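Local coordinates for cytochrome P450 (CYP102L1) (Mycobacterium phage Adler, PDB 6N6Q), which probably works as a haem-thiolate monooxygenase, a virus-encoded cytochrome P450 that holds an iron protoporphyrin IX for the oxidation of a substrate, at residues A[103-106]-A[107-110]; A[111-114]-A[115-119]; A[246-249]-A[250-253]. One frame throughout, in Å; residues are numbered along the deposited sequence.

Contact 1 of 3, residues A[103-106]-A[107-110]; sequences EENW and RKAH. With HEM (protoporphyrin IX containing Fe), chain E.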
ATOM      1  N   GLU A 103      18.904  10.314   8.226  1.00 52.01           N
ATOM      2  CA  GLU A 103      18.135  11.383   8.851  1.00 52.94           C
ATOM      3  C   GLU A 103      17.641  10.957  10.227  1.00 53.53           C
ATOM      4  O   GLU A 103      17.034   9.893  10.384  1.00 51.88           O
ATOM      5  CB  GLU A 103      16.960  11.779   7.957  1.00 41.87           C
ATOM      6  CG  GLU A 103      17.349  12.705   6.814  1.00 49.98           C
ATOM      7  CD  GLU A 103      16.194  13.004   5.881  1.00 56.27           C
ATOM      8  OE1 GLU A 103      15.348  12.108   5.673  1.00 47.30           O
ATOM      9  OE2 GLU A 103      16.131  14.137   5.356  1.00 51.52           O
ATOM     10  N   GLU A 104      17.914  11.797  11.228  1.00 57.78           N
ATOM     11  CA  GLU A 104      17.535  11.494  12.604  1.00 57.31           C
ATOM     12  C   GLU A 104      16.029  11.329  12.767  1.00 56.54           C
ATOM     13  O   GLU A 104      15.587  10.664  13.711  1.00 52.90           O
ATOM     14  CB  GLU A 104      18.046  12.598  13.533  1.00 62.32           C
ATOM     15  CG  GLU A 104      18.043  12.242  15.012  1.00 70.36           C
ATOM     16  CD  GLU A 104      18.367  13.437  15.892  1.00 81.08           C
ATOM     17  OE1 GLU A 104      18.171  14.583  15.435  1.00 77.38           O
ATOM     18  OE2 GLU A 104      18.822  13.232  17.038  1.00 81.62           O
ATOM     19  N   ASN A 105      15.234  11.907  11.869  1.00 52.77           N
ATOM     20  CA  ASN A 105      13.785  11.811  11.974  1.00 48.27           C
ATOM     21  C   ASN A 105      13.234  10.455  11.547  1.00 58.73           C
ATOM     22  O   ASN A 105      12.072  10.162  11.849  1.00 50.82           O
ATOM     23  CB  ASN A 105      13.121  12.916  11.154  1.00 52.40           C
ATOM     24  CG  ASN A 105      12.822  14.149  11.980  1.00 50.73           C
ATOM     25  OD1 ASN A 105      12.674  14.068  13.198  1.00 50.11           O
ATOM     26  ND2 ASN A 105      12.728  15.297  11.321  1.00 52.21           N
ATOM     27  N   TRP A 106      14.014   9.620  10.855  1.00 50.08           N
ATOM     28  CA  TRP A 106      13.503   8.282  10.583  1.00 45.48           C
ATOM     29  C   TRP A 106      13.588   7.400  11.821  1.00 44.11           C
ATOM     30  O   TRP A 106      12.636   6.684  12.145  1.00 50.87           O
ATOM     31  CB  TRP A 106      14.241   7.604   9.427  1.00 48.61           C
ATOM     32  CG  TRP A 106      13.764   6.186   9.319  1.00 47.64           C
ATOM     33  CD1 TRP A 106      12.644   5.746   8.674  1.00 46.30           C
ATOM     34  CD2 TRP A 106      14.346   5.033   9.939  1.00 42.10           C
ATOM     35  NE1 TRP A 106      12.507   4.390   8.834  1.00 44.48           N
ATOM     36  CE2 TRP A 106      13.540   3.928   9.606  1.00 43.51           C
ATOM     37  CE3 TRP A 106      15.478   4.828  10.733  1.00 42.17           C
ATOM     38  CZ2 TRP A 106      13.830   2.638  10.041  1.00 45.63           C
ATOM     39  CZ3 TRP A 106      15.762   3.547  11.165  1.00 40.69           C
ATOM     40  CH2 TRP A 106      14.945   2.468  10.814  1.00 52.32           C
ATOM     41  N   ARG A 107      14.731   7.418  12.510  1.00 45.73           N
ATOM     42  CA  ARG A 107      14.890   6.551  13.672  1.00 46.06           C
ATOM     43  C   ARG A 107      13.994   6.998  14.819  1.00 54.82           C
ATOM     44  O   ARG A 107      13.382   6.163  15.493  1.00 56.72           O
ATOM     45  CB  ARG A 107      16.351   6.515  14.113  1.00 51.02           C
ATOM     46  CG  ARG A 107      16.645   5.439  15.144  1.00 54.15           C
ATOM     47  CD  ARG A 107      17.878   5.777  15.961  1.00 61.95           C
ATOM     48  NE  ARG A 107      17.759   7.091  16.587  1.00 73.29           N
ATOM     49  CZ  ARG A 107      17.059   7.333  17.692  1.00 64.01           C
ATOM     50  NH1 ARG A 107      16.410   6.347  18.297  1.00 61.20           N
ATOM     51  NH2 ARG A 107      17.006   8.562  18.190  1.00 61.34           N
ATOM     52  N   LYS A 108      13.905   8.310  15.052  1.00 52.37           N
ATOM     53  CA  LYS A 108      13.016   8.824  16.090  1.00 52.09           C
ATOM     54  C   LYS A 108      11.580   8.380  15.845  1.00 51.40           C
ATOM     55  O   LYS A 108      10.959   7.738  16.699  1.00 49.39           O
ATOM     56  CB  LYS A 108      13.106  10.351  16.150  1.00 51.69           C
ATOM     57  CG  LYS A 108      14.394  10.883  16.751  1.00 53.36           C
ATOM     58  CD  LYS A 108      14.380  12.404  16.816  1.00 58.62           C
ATOM     59  CE  LYS A 108      13.185  12.912  17.608  1.00 60.33           C
ATOM     60  NZ  LYS A 108      13.157  14.400  17.693  1.00 61.14           N
ATOM     61  N   ALA A 109      11.041   8.701  14.665  1.00 48.97           N
ATOM     62  CA  ALA A 109       9.663   8.335  14.352  1.00 45.17           C
ATOM     63  C   ALA A 109       9.463   6.826  14.403  1.00 51.92           C
ATOM     64  O   ALA A 109       8.423   6.346  14.871  1.00 51.58           O
ATOM     65  CB  ALA A 109       9.277   8.880  12.978  1.00 38.17           C
ATOM     66  N   HIS A 110      10.451   6.059  13.937  1.00 48.38           N
ATOM     67  CA  HIS A 110      10.295   4.608  13.898  1.00 54.04           C
ATOM     68  C   HIS A 110      10.198   4.018  15.299  1.00 53.88           C
ATOM     69  O   HIS A 110       9.394   3.111  15.538  1.00 58.12           O
ATOM     70  CB  HIS A 110      11.452   3.971  13.129  1.00 53.18           C
ATOM     71  CG  HIS A 110      11.388   2.478  13.074  1.00 54.65           C
ATOM     72  ND1 HIS A 110      10.424   1.801  12.357  1.00 59.21           N
ATOM     73  CD2 HIS A 110      12.163   1.529  13.652  1.00 54.71           C
ATOM     74  CE1 HIS A 110      10.611   0.500  12.492  1.00 59.40           C
ATOM     75  NE2 HIS A 110      11.660   0.308  13.274  1.00 59.00           N
TER
HETATM   76  CHA HEM E 501       6.689   0.683   3.904  1.00 46.16           C
HETATM   77  CHB HEM E 501       3.793  -2.102   1.171  1.00 48.28           C
HETATM   78  CHC HEM E 501      -0.054  -0.649   3.770  1.00 46.27           C
HETATM   79  CHD HEM E 501       2.743   2.663   5.967  1.00 41.66           C
HETATM   80  C1A HEM E 501       6.262  -0.220   2.951  1.00 43.26           C
HETATM   81  C2A HEM E 501       7.090  -0.964   2.019  1.00 48.03           C
HETATM   82  C3A HEM E 501       6.292  -1.726   1.270  1.00 44.22           C
HETATM   83  C4A HEM E 501       4.923  -1.505   1.692  1.00 45.94           C
HETATM   84  CMA HEM E 501       6.757  -2.677   0.148  1.00 42.76           C
HETATM   85  CAA HEM E 501       8.627  -0.890   1.896  1.00 42.25           C
HETATM   86  CBA HEM E 501       8.984   0.265   0.964  1.00 45.18           C
HETATM   87  CGA HEM E 501      10.461   0.272   0.664  1.00 51.00           C
HETATM   88  O1A HEM E 501      11.171  -0.683   1.074  1.00 51.99           O
HETATM   89  O2A HEM E 501      10.930   1.238   0.009  1.00 42.86           O
HETATM   90  C1B HEM E 501       2.509  -1.998   1.673  1.00 48.92           C
HETATM   91  C2B HEM E 501       1.370  -2.795   1.265  1.00 54.61           C
HETATM   92  C3B HEM E 501       0.300  -2.396   1.983  1.00 48.98           C
HETATM   93  C4B HEM E 501       0.739  -1.330   2.866  1.00 51.71           C
HETATM   94  CMB HEM E 501       1.453  -3.897   0.183  1.00 37.77           C
HETATM   95  CAB HEM E 501      -1.166  -2.903   1.954  1.00 48.91           C
HETATM   96  CBB HEM E 501      -1.636  -3.857   1.141  1.00 49.45           C
HETATM   97  C1C HEM E 501       0.357   0.358   4.621  1.00 43.20           C
HETATM   98  C2C HEM E 501      -0.447   1.025   5.625  1.00 53.44           C
HETATM   99  C3C HEM E 501       0.307   1.939   6.237  1.00 49.43           C
HETATM  100  C4C HEM E 501       1.639   1.894   5.644  1.00 43.63           C
HETATM  101  CMC HEM E 501      -1.931   0.742   5.945  1.00 42.38           C
HETATM  102  CAC HEM E 501      -0.221   2.851   7.372  1.00 47.73           C
HETATM  103  CBC HEM E 501       0.546   3.743   8.005  1.00 54.44           C
HETATM  104  C1D HEM E 501       4.056   2.417   5.614  1.00 45.12           C
HETATM  105  C2D HEM E 501       5.224   3.152   6.068  1.00 44.80           C
HETATM  106  C3D HEM E 501       6.307   2.607   5.502  1.00 40.40           C
HETATM  107  C4D HEM E 501       5.876   1.503   4.665  1.00 42.97           C
HETATM  108  CMD HEM E 501       5.215   4.357   7.035  1.00 33.94           C
HETATM  109  CAD HEM E 501       7.769   3.068   5.703  1.00 40.48           C
HETATM  110  CBD HEM E 501       8.348   2.433   6.963  1.00 32.48           C
HETATM  111  CGD HEM E 501       9.803   2.806   7.111  1.00 45.02           C
HETATM  112  O1D HEM E 501      10.286   2.895   8.270  1.00 44.89           O
HETATM  113  O2D HEM E 501      10.482   3.022   6.072  1.00 43.81           O
HETATM  114  NA  HEM E 501       4.947  -0.578   2.716  1.00 49.98           N
HETATM  115  NB  HEM E 501       2.086  -1.118   2.649  1.00 48.44           N
HETATM  116  NC  HEM E 501       1.620   0.916   4.664  1.00 47.62           N
HETATM  117  ND  HEM E 501       4.497   1.420   4.761  1.00 45.97           N
HETATM  118 FE   HEM E 501       3.257   0.258   3.597  1.00 54.90          FE

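Contact 2 of 3, residues A[111-114]-A[115-119]; sequences EILT and PAFTK. With HEM (protoporphyrin IX containing Fe), chain E.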
ATOM      1  N   GLU A 111      11.005   4.513  16.239  1.00 55.28           N
ATOM      2  CA  GLU A 111      10.936   4.017  17.607  1.00 59.94           C
ATOM      3  C   GLU A 111       9.795   4.638  18.404  1.00 53.74           C
ATOM      4  O   GLU A 111       9.530   4.191  19.525  1.00 57.82           O
ATOM      5  CB  GLU A 111      12.263   4.264  18.334  1.00 58.51           C
ATOM      6  CG  GLU A 111      13.519   3.855  17.558  1.00 64.52           C
ATOM      7  CD  GLU A 111      13.736   2.348  17.472  1.00 75.93           C
ATOM      8  OE1 GLU A 111      12.769   1.602  17.204  1.00 74.84           O
ATOM      9  OE2 GLU A 111      14.888   1.907  17.668  1.00 80.67           O
ATOM     10  N   ILE A 112       9.119   5.644  17.859  1.00 48.82           N
ATOM     11  CA  ILE A 112       7.989   6.278  18.523  1.00 48.90           C
ATOM     12  C   ILE A 112       6.663   5.691  18.055  1.00 51.20           C
ATOM     13  O   ILE A 112       5.752   5.489  18.859  1.00 52.28           O
ATOM     14  CB  ILE A 112       8.032   7.806  18.296  1.00 45.76           C
ATOM     15  CG1 ILE A 112       9.145   8.442  19.130  1.00 43.38           C
ATOM     16  CG2 ILE A 112       6.690   8.448  18.622  1.00 51.30           C
ATOM     17  CD1 ILE A 112       9.403   9.895  18.789  1.00 38.41           C
ATOM     18  N   LEU A 113       6.548   5.395  16.762  1.00 56.43           N
ATOM     19  CA  LEU A 113       5.292   4.946  16.181  1.00 47.72           C
ATOM     20  C   LEU A 113       5.152   3.431  16.116  1.00 47.50           C
ATOM     21  O   LEU A 113       4.063   2.946  15.796  1.00 54.65           O
ATOM     22  CB  LEU A 113       5.128   5.537  14.778  1.00 47.74           C
ATOM     23  CG  LEU A 113       4.758   7.020  14.759  1.00 47.78           C
ATOM     24  CD1 LEU A 113       5.141   7.668  13.438  1.00 40.79           C
ATOM     25  CD2 LEU A 113       3.268   7.184  15.027  1.00 44.06           C
ATOM     26  N   THR A 114       6.213   2.676  16.408  1.00 52.90           N
ATOM     27  CA  THR A 114       6.089   1.220  16.425  1.00 53.87           C
ATOM     28  C   THR A 114       5.023   0.713  17.395  1.00 52.66           C
ATOM     29  O   THR A 114       4.257  -0.182  17.000  1.00 50.07           O
ATOM     30  CB  THR A 114       7.448   0.570  16.730  1.00 54.03           C
ATOM     31  OG1 THR A 114       8.245   1.455  17.527  1.00 70.49           O
ATOM     32  CG2 THR A 114       8.186   0.233  15.443  1.00 52.02           C
ATOM     33  N   PRO A 115       4.904   1.210  18.633  1.00 60.02           N
ATOM     34  CA  PRO A 115       3.824   0.716  19.504  1.00 54.05           C
ATOM     35  C   PRO A 115       2.434   1.041  18.988  1.00 53.43           C
ATOM     36  O   PRO A 115       1.466   0.409  19.428  1.00 61.40           O
ATOM     37  CB  PRO A 115       4.097   1.413  20.845  1.00 56.36           C
ATOM     38  CG  PRO A 115       5.529   1.820  20.785  1.00 57.07           C
ATOM     39  CD  PRO A 115       5.775   2.160  19.353  1.00 48.61           C
ATOM     40  N   ALA A 116       2.303   2.001  18.075  1.00 50.58           N
ATOM     41  CA  ALA A 116       1.011   2.376  17.519  1.00 50.78           C
ATOM     42  C   ALA A 116       0.588   1.496  16.352  1.00 48.71           C
ATOM     43  O   ALA A 116      -0.488   1.715  15.788  1.00 49.87           O
ATOM     44  CB  ALA A 116       1.037   3.842  17.071  1.00 50.83           C
ATOM     45  N   PHE A 117       1.406   0.510  15.977  1.00 52.06           N
ATOM     46  CA  PHE A 117       1.121  -0.339  14.828  1.00 51.31           C
ATOM     47  C   PHE A 117       1.202  -1.824  15.156  1.00 46.56           C
ATOM     48  O   PHE A 117       1.193  -2.648  14.234  1.00 43.05           O
ATOM     49  CB  PHE A 117       2.074  -0.013  13.673  1.00 46.06           C
ATOM     50  CG  PHE A 117       1.722   1.243  12.935  1.00 48.08           C
ATOM     51  CD1 PHE A 117       0.857   1.205  11.853  1.00 49.01           C
ATOM     52  CD2 PHE A 117       2.254   2.462  13.319  1.00 43.34           C
ATOM     53  CE1 PHE A 117       0.530   2.358  11.170  1.00 51.55           C
ATOM     54  CE2 PHE A 117       1.931   3.619  12.640  1.00 47.65           C
ATOM     55  CZ  PHE A 117       1.067   3.567  11.563  1.00 56.66           C
ATOM     56  N   THR A 118       1.281  -2.188  16.431  1.00 50.61           N
ATOM     57  CA  THR A 118       1.348  -3.587  16.814  1.00 53.05           C
ATOM     58  C   THR A 118      -0.046  -4.213  16.801  1.00 56.83           C
ATOM     59  O   THR A 118      -1.060  -3.544  16.584  1.00 52.82           O
ATOM     60  CB  THR A 118       1.978  -3.737  18.196  1.00 58.12           C
ATOM     61  OG1 THR A 118       1.152  -3.088  19.172  1.00 62.28           O
ATOM     62  CG2 THR A 118       3.364  -3.115  18.216  1.00 48.35           C
ATOM     63  N   LYS A 119      -0.082  -5.526  17.038  1.00 62.68           N
ATOM     64  CA  LYS A 119      -1.358  -6.231  17.128  1.00 61.37           C
ATOM     65  C   LYS A 119      -2.193  -5.697  18.281  1.00 57.18           C
ATOM     66  O   LYS A 119      -3.417  -5.558  18.163  1.00 58.35           O
ATOM     67  CB  LYS A 119      -1.123  -7.736  17.291  1.00 62.01           C
ATOM     68  CG  LYS A 119      -0.710  -8.484  16.023  1.00 56.25           C
ATOM     69  CD  LYS A 119       0.703  -8.130  15.573  1.00 73.99           C
ATOM     70  CE  LYS A 119       1.699  -8.224  16.721  1.00 72.91           C
ATOM     71  NZ  LYS A 119       2.894  -7.365  16.479  1.00 53.96           N
TER
HETATM   72  CHA HEM E 501       6.689   0.683   3.904  1.00 46.16           C
HETATM   73  CHB HEM E 501       3.793  -2.102   1.171  1.00 48.28           C
HETATM   74  CHC HEM E 501      -0.054  -0.649   3.770  1.00 46.27           C
HETATM   75  CHD HEM E 501       2.743   2.663   5.967  1.00 41.66           C
HETATM   76  C1A HEM E 501       6.262  -0.220   2.951  1.00 43.26           C
HETATM   77  C2A HEM E 501       7.090  -0.964   2.019  1.00 48.03           C
HETATM   78  C3A HEM E 501       6.292  -1.726   1.270  1.00 44.22           C
HETATM   79  C4A HEM E 501       4.923  -1.505   1.692  1.00 45.94           C
HETATM   80  CMA HEM E 501       6.757  -2.677   0.148  1.00 42.76           C
HETATM   81  CAA HEM E 501       8.627  -0.890   1.896  1.00 42.25           C
HETATM   82  CBA HEM E 501       8.984   0.265   0.964  1.00 45.18           C
HETATM   83  CGA HEM E 501      10.461   0.272   0.664  1.00 51.00           C
HETATM   84  O1A HEM E 501      11.171  -0.683   1.074  1.00 51.99           O
HETATM   85  O2A HEM E 501      10.930   1.238   0.009  1.00 42.86           O
HETATM   86  C1B HEM E 501       2.509  -1.998   1.673  1.00 48.92           C
HETATM   87  C2B HEM E 501       1.370  -2.795   1.265  1.00 54.61           C
HETATM   88  C3B HEM E 501       0.300  -2.396   1.983  1.00 48.98           C
HETATM   89  C4B HEM E 501       0.739  -1.330   2.866  1.00 51.71           C
HETATM   90  CMB HEM E 501       1.453  -3.897   0.183  1.00 37.77           C
HETATM   91  CAB HEM E 501      -1.166  -2.903   1.954  1.00 48.91           C
HETATM   92  CBB HEM E 501      -1.636  -3.857   1.141  1.00 49.45           C
HETATM   93  C1C HEM E 501       0.357   0.358   4.621  1.00 43.20           C
HETATM   94  C2C HEM E 501      -0.447   1.025   5.625  1.00 53.44           C
HETATM   95  C3C HEM E 501       0.307   1.939   6.237  1.00 49.43           C
HETATM   96  C4C HEM E 501       1.639   1.894   5.644  1.00 43.63           C
HETATM   97  CMC HEM E 501      -1.931   0.742   5.945  1.00 42.38           C
HETATM   98  CAC HEM E 501      -0.221   2.851   7.372  1.00 47.73           C
HETATM   99  CBC HEM E 501       0.546   3.743   8.005  1.00 54.44           C
HETATM  100  C1D HEM E 501       4.056   2.417   5.614  1.00 45.12           C
HETATM  101  C2D HEM E 501       5.224   3.152   6.068  1.00 44.80           C
HETATM  102  C3D HEM E 501       6.307   2.607   5.502  1.00 40.40           C
HETATM  103  C4D HEM E 501       5.876   1.503   4.665  1.00 42.97           C
HETATM  104  CMD HEM E 501       5.215   4.357   7.035  1.00 33.94           C
HETATM  105  CAD HEM E 501       7.769   3.068   5.703  1.00 40.48           C
HETATM  106  CBD HEM E 501       8.348   2.433   6.963  1.00 32.48           C
HETATM  107  CGD HEM E 501       9.803   2.806   7.111  1.00 45.02           C
HETATM  108  O1D HEM E 501      10.286   2.895   8.270  1.00 44.89           O
HETATM  109  O2D HEM E 501      10.482   3.022   6.072  1.00 43.81           O
HETATM  110  NA  HEM E 501       4.947  -0.578   2.716  1.00 49.98           N
HETATM  111  NB  HEM E 501       2.086  -1.118   2.649  1.00 48.44           N
HETATM  112  NC  HEM E 501       1.620   0.916   4.664  1.00 47.62           N
HETATM  113  ND  HEM E 501       4.497   1.420   4.761  1.00 45.97           N
HETATM  114 FE   HEM E 501       3.257   0.258   3.597  1.00 54.90          FE

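Contact 3 of 3, residues A[246-249]-A[250-253]; sequences DMLD and IMLT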
ATOM      1  N   ASP A 246      -4.173   7.369  20.238  1.00 52.57           N
ATOM      2  CA  ASP A 246      -4.103   6.907  18.862  1.00 56.27           C
ATOM      3  C   ASP A 246      -2.747   7.301  18.267  1.00 54.37           C
ATOM      4  O   ASP A 246      -1.802   7.615  19.000  1.00 49.24           O
ATOM      5  CB  ASP A 246      -5.298   7.461  18.071  1.00 52.41           C
ATOM      6  CG  ASP A 246      -5.347   8.981  18.055  1.00 56.12           C
ATOM      7  OD1 ASP A 246      -4.432   9.626  18.608  1.00 60.12           O
ATOM      8  OD2 ASP A 246      -6.310   9.534  17.483  1.00 57.30           O
ATOM      9  N   MET A 247      -2.644   7.290  16.937  1.00 56.54           N
ATOM     10  CA  MET A 247      -1.371   7.604  16.293  1.00 54.73           C
ATOM     11  C   MET A 247      -0.978   9.058  16.516  1.00 53.75           C
ATOM     12  O   MET A 247       0.191   9.358  16.785  1.00 57.56           O
ATOM     13  CB  MET A 247      -1.448   7.296  14.799  1.00 53.86           C
ATOM     14  CG  MET A 247      -1.816   5.860  14.483  1.00 60.81           C
ATOM     15  SD  MET A 247      -1.928   5.558  12.711  1.00 56.94           S
ATOM     16  CE  MET A 247      -2.555   3.880  12.699  1.00 55.38           C
ATOM     17  N   LEU A 248      -1.939   9.977  16.403  1.00 52.43           N
ATOM     18  CA  LEU A 248      -1.639  11.387  16.618  1.00 46.11           C
ATOM     19  C   LEU A 248      -1.287  11.661  18.075  1.00 55.90           C
ATOM     20  O   LEU A 248      -0.400  12.472  18.364  1.00 49.88           O
ATOM     21  CB  LEU A 248      -2.824  12.244  16.172  1.00 48.14           C
ATOM     22  CG  LEU A 248      -2.731  13.757  16.388  1.00 47.41           C
ATOM     23  CD1 LEU A 248      -1.438  14.306  15.805  1.00 48.89           C
ATOM     24  CD2 LEU A 248      -3.932  14.446  15.766  1.00 44.98           C
ATOM     25  N   ASP A 249      -1.968  10.988  19.008  1.00 54.49           N
ATOM     26  CA  ASP A 249      -1.679  11.187  20.425  1.00 54.52           C
ATOM     27  C   ASP A 249      -0.253  10.774  20.763  1.00 55.28           C
ATOM     28  O   ASP A 249       0.456  11.492  21.477  1.00 63.14           O
ATOM     29  CB  ASP A 249      -2.674  10.408  21.281  1.00 45.75           C
ATOM     30  CG  ASP A 249      -4.047  11.048  21.316  1.00 59.88           C
ATOM     31  OD1 ASP A 249      -4.125  12.295  21.333  1.00 63.19           O
ATOM     32  OD2 ASP A 249      -5.050  10.305  21.332  1.00 66.31           O
ATOM     33  N   ILE A 250       0.188   9.621  20.256  1.00 51.82           N
ATOM     34  CA  ILE A 250       1.534   9.147  20.563  1.00 54.18           C
ATOM     35  C   ILE A 250       2.583  10.079  19.968  1.00 56.61           C
ATOM     36  O   ILE A 250       3.637  10.310  20.572  1.00 59.19           O
ATOM     37  CB  ILE A 250       1.711   7.696  20.081  1.00 47.34           C
ATOM     38  CG1 ILE A 250       0.748   6.773  20.829  1.00 59.15           C
ATOM     39  CG2 ILE A 250       3.145   7.230  20.285  1.00 60.18           C
ATOM     40  CD1 ILE A 250       0.897   5.306  20.470  1.00 53.65           C
ATOM     41  N   MET A 251       2.313  10.638  18.784  1.00 46.76           N
ATOM     42  CA  MET A 251       3.261  11.577  18.192  1.00 52.18           C
ATOM     43  C   MET A 251       3.356  12.866  18.999  1.00 54.39           C
ATOM     44  O   MET A 251       4.399  13.530  18.985  1.00 52.54           O
ATOM     45  CB  MET A 251       2.877  11.880  16.742  1.00 43.07           C
ATOM     46  CG  MET A 251       3.242  10.767  15.768  1.00 50.03           C
ATOM     47  SD  MET A 251       2.968  11.194  14.035  1.00 47.87           S
ATOM     48  CE  MET A 251       1.202  11.484  14.028  1.00 40.99           C
ATOM     49  N   LEU A 252       2.289  13.230  19.709  1.00 50.57           N
ATOM     50  CA  LEU A 252       2.293  14.407  20.565  1.00 49.91           C
ATOM     51  C   LEU A 252       2.697  14.098  22.000  1.00 59.10           C
ATOM     52  O   LEU A 252       2.843  15.030  22.798  1.00 61.34           O
ATOM     53  CB  LEU A 252       0.910  15.068  20.563  1.00 45.95           C
ATOM     54  CG  LEU A 252       0.442  15.715  19.259  1.00 48.32           C
ATOM     55  CD1 LEU A 252      -1.046  16.017  19.319  1.00 48.85           C
ATOM     56  CD2 LEU A 252       1.232  16.984  18.980  1.00 52.95           C
ATOM     57  N   THR A 253       2.886  12.826  22.346  1.00 55.57           N
ATOM     58  CA  THR A 253       3.164  12.421  23.718  1.00 60.26           C
ATOM     59  C   THR A 253       4.514  11.736  23.874  1.00 62.89           C
ATOM     60  O   THR A 253       5.309  12.136  24.732  1.00 68.77           O
ATOM     61  CB  THR A 253       2.050  11.488  24.226  1.00 71.45           C
ATOM     62  OG1 THR A 253       0.802  12.194  24.247  1.00 73.56           O
ATOM     63  CG2 THR A 253       2.369  10.977  25.624  1.00 77.25           C
TER

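Contact 1 of 3, residues A[103-106]-A[107-110]
Trp106 and His110, one helical turn apart, both turn CG opposite the backbone N (chi1 174° and 178°), which sends their rings off the helix side by side in the same direction. They form an offset stack with planes only 9° apart and centroids 4.9 Å from each other. The overlap is partial: Trp106 CZ2 sits over the rim of the imidazole, 3.9 Å from His110 CG, while His110 CB lies above the six-membered ring of Trp106 in a CH-pi contact. A backbone bond from His110 N to Trp106 O, 2.9 Å long, joins the backbones beneath the pair. At its edge the indole gives its NE1 proton to a haem propionate in a nearly straight bond, NE1 to HEM O1D 2.7 Å. Arg417 makes a cation-pi contact with Trp106 and, like Lys79, also bonds the haem. Two residues earlier in the helix, Lys108 N bonds Glu104 O at 3.2 Å, and the side chains of these residues cross, Lys108 CD to Glu104 CG 4.1 Å; Lys108 NZ bonds Lys262 O, while Arg107 pairs with Asp256. The Trp-x-x-x-His spacing probably corresponds to the Trp-x-x-x-Arg signature of the P450 C helix, with histidine last, as in CYP102A1. The neutral indole N-H thus holds O1D without adding charge, while Lys79 and Arg417 probably offset part of the propionate charge.

Contact 2 of 3, residues A[111-114]-A[115-119]
Leu113 O receives Ala116 N at 3.0 Å and Thr114 O receives Phe117 N at 3.1 Å, two overlapping three-residue steps that carry the chain round type I turns. In the P450 fold this is the link between the C helix and the helix 119-145, and it runs beside the haem. Pro115 has no N-H to give to Glu111 O, and its CD rests 3.4 Å from Ile112 O. Thr114 OG1 bonds His110 O and lies across the proline, 3.2 Å from Pro115 CD. Thr118 occupies the N-cap of the next helix, where OG1 makes a weak bond to Ala121 N. The Thr118 chi1 of 63° sets OG1 between the backbone N and the carbonyl carbon, and turns the methyl CG2 back to 3.3 Å from Thr114 O. The Phe117 ring meets the chain at its edge: Leu113 O lies in the ring plane, 3.1 Å from CD2, and Leu113 CB packs more loosely against CE2. Phe275 of the long helix 265-296 makes an edge-to-face contact with the same ring. At the far side of Phe117, CE1 comes within 3.5 Å of the haem vinyl carbon CBC.

Contact 3 of 3, residues A[246-249]-A[250-253]
The flat groups here are the carboxylates of Asp246 and Asp249, each accepting the backbone N-H of the other residue in a capping box that starts the short helix 247-253, while Asp246 O accepts Ile250 N across the first turn. Asp246 OD1 takes Asp249 N at 2.8 Å, nearly along its C-O bond. In return Asp246 N reaches Asp249 OD2 at 3.3 Å, on the anti side and 19° out of the carboxylate plane. The exchange brings two acceptors, Asp246 OD1 and Asp249 OD2, to 2.9 Å; Arg235 of helix 212-237 forms salt bridges with Asp246 OD1 and Asp249 OD1, probably easing the repulsion. On another flank Leu248 and Leu252 run side by side, pointing the same way, with their CD1 methyls 3.9 Å apart, and both pack against Arg235 as well. Met251, folded at its last torsion (chi3 -61°), curls its CE back to 3.6 Å from Met247 O. Backbone bonds from Met251 N to Met247 O and from Leu252 N to Leu248 O continue the helix. Further on, the Thr253 hydroxyl OG1 donates to Asp249 O at 2.9 Å, from 39° above the carbonyl plane.

Overall arrangement
Contacts 1 and 2 follow each other along one run of chain, centres about 13 Å apart, and each touches the haem at a different point: contact 1 at a propionate, contact 2 at a vinyl. Contact 3 comes much later in the sequence yet packs against contact 2, with centres about 11 Å apart. Ile112 O lies 3.4 Å from Ile250 CG2, Leu113 CD2 is 3.7 Å from Met251 CG, and Phe117 CE1 is 3.8 Å from Met247 CE. Phe117 thus touches both the haem and contact 3, whose Met247 side chain is about 6 Å from the haem. Contacts 1 and 3 do not touch, their nearest atoms being about 7 Å apart.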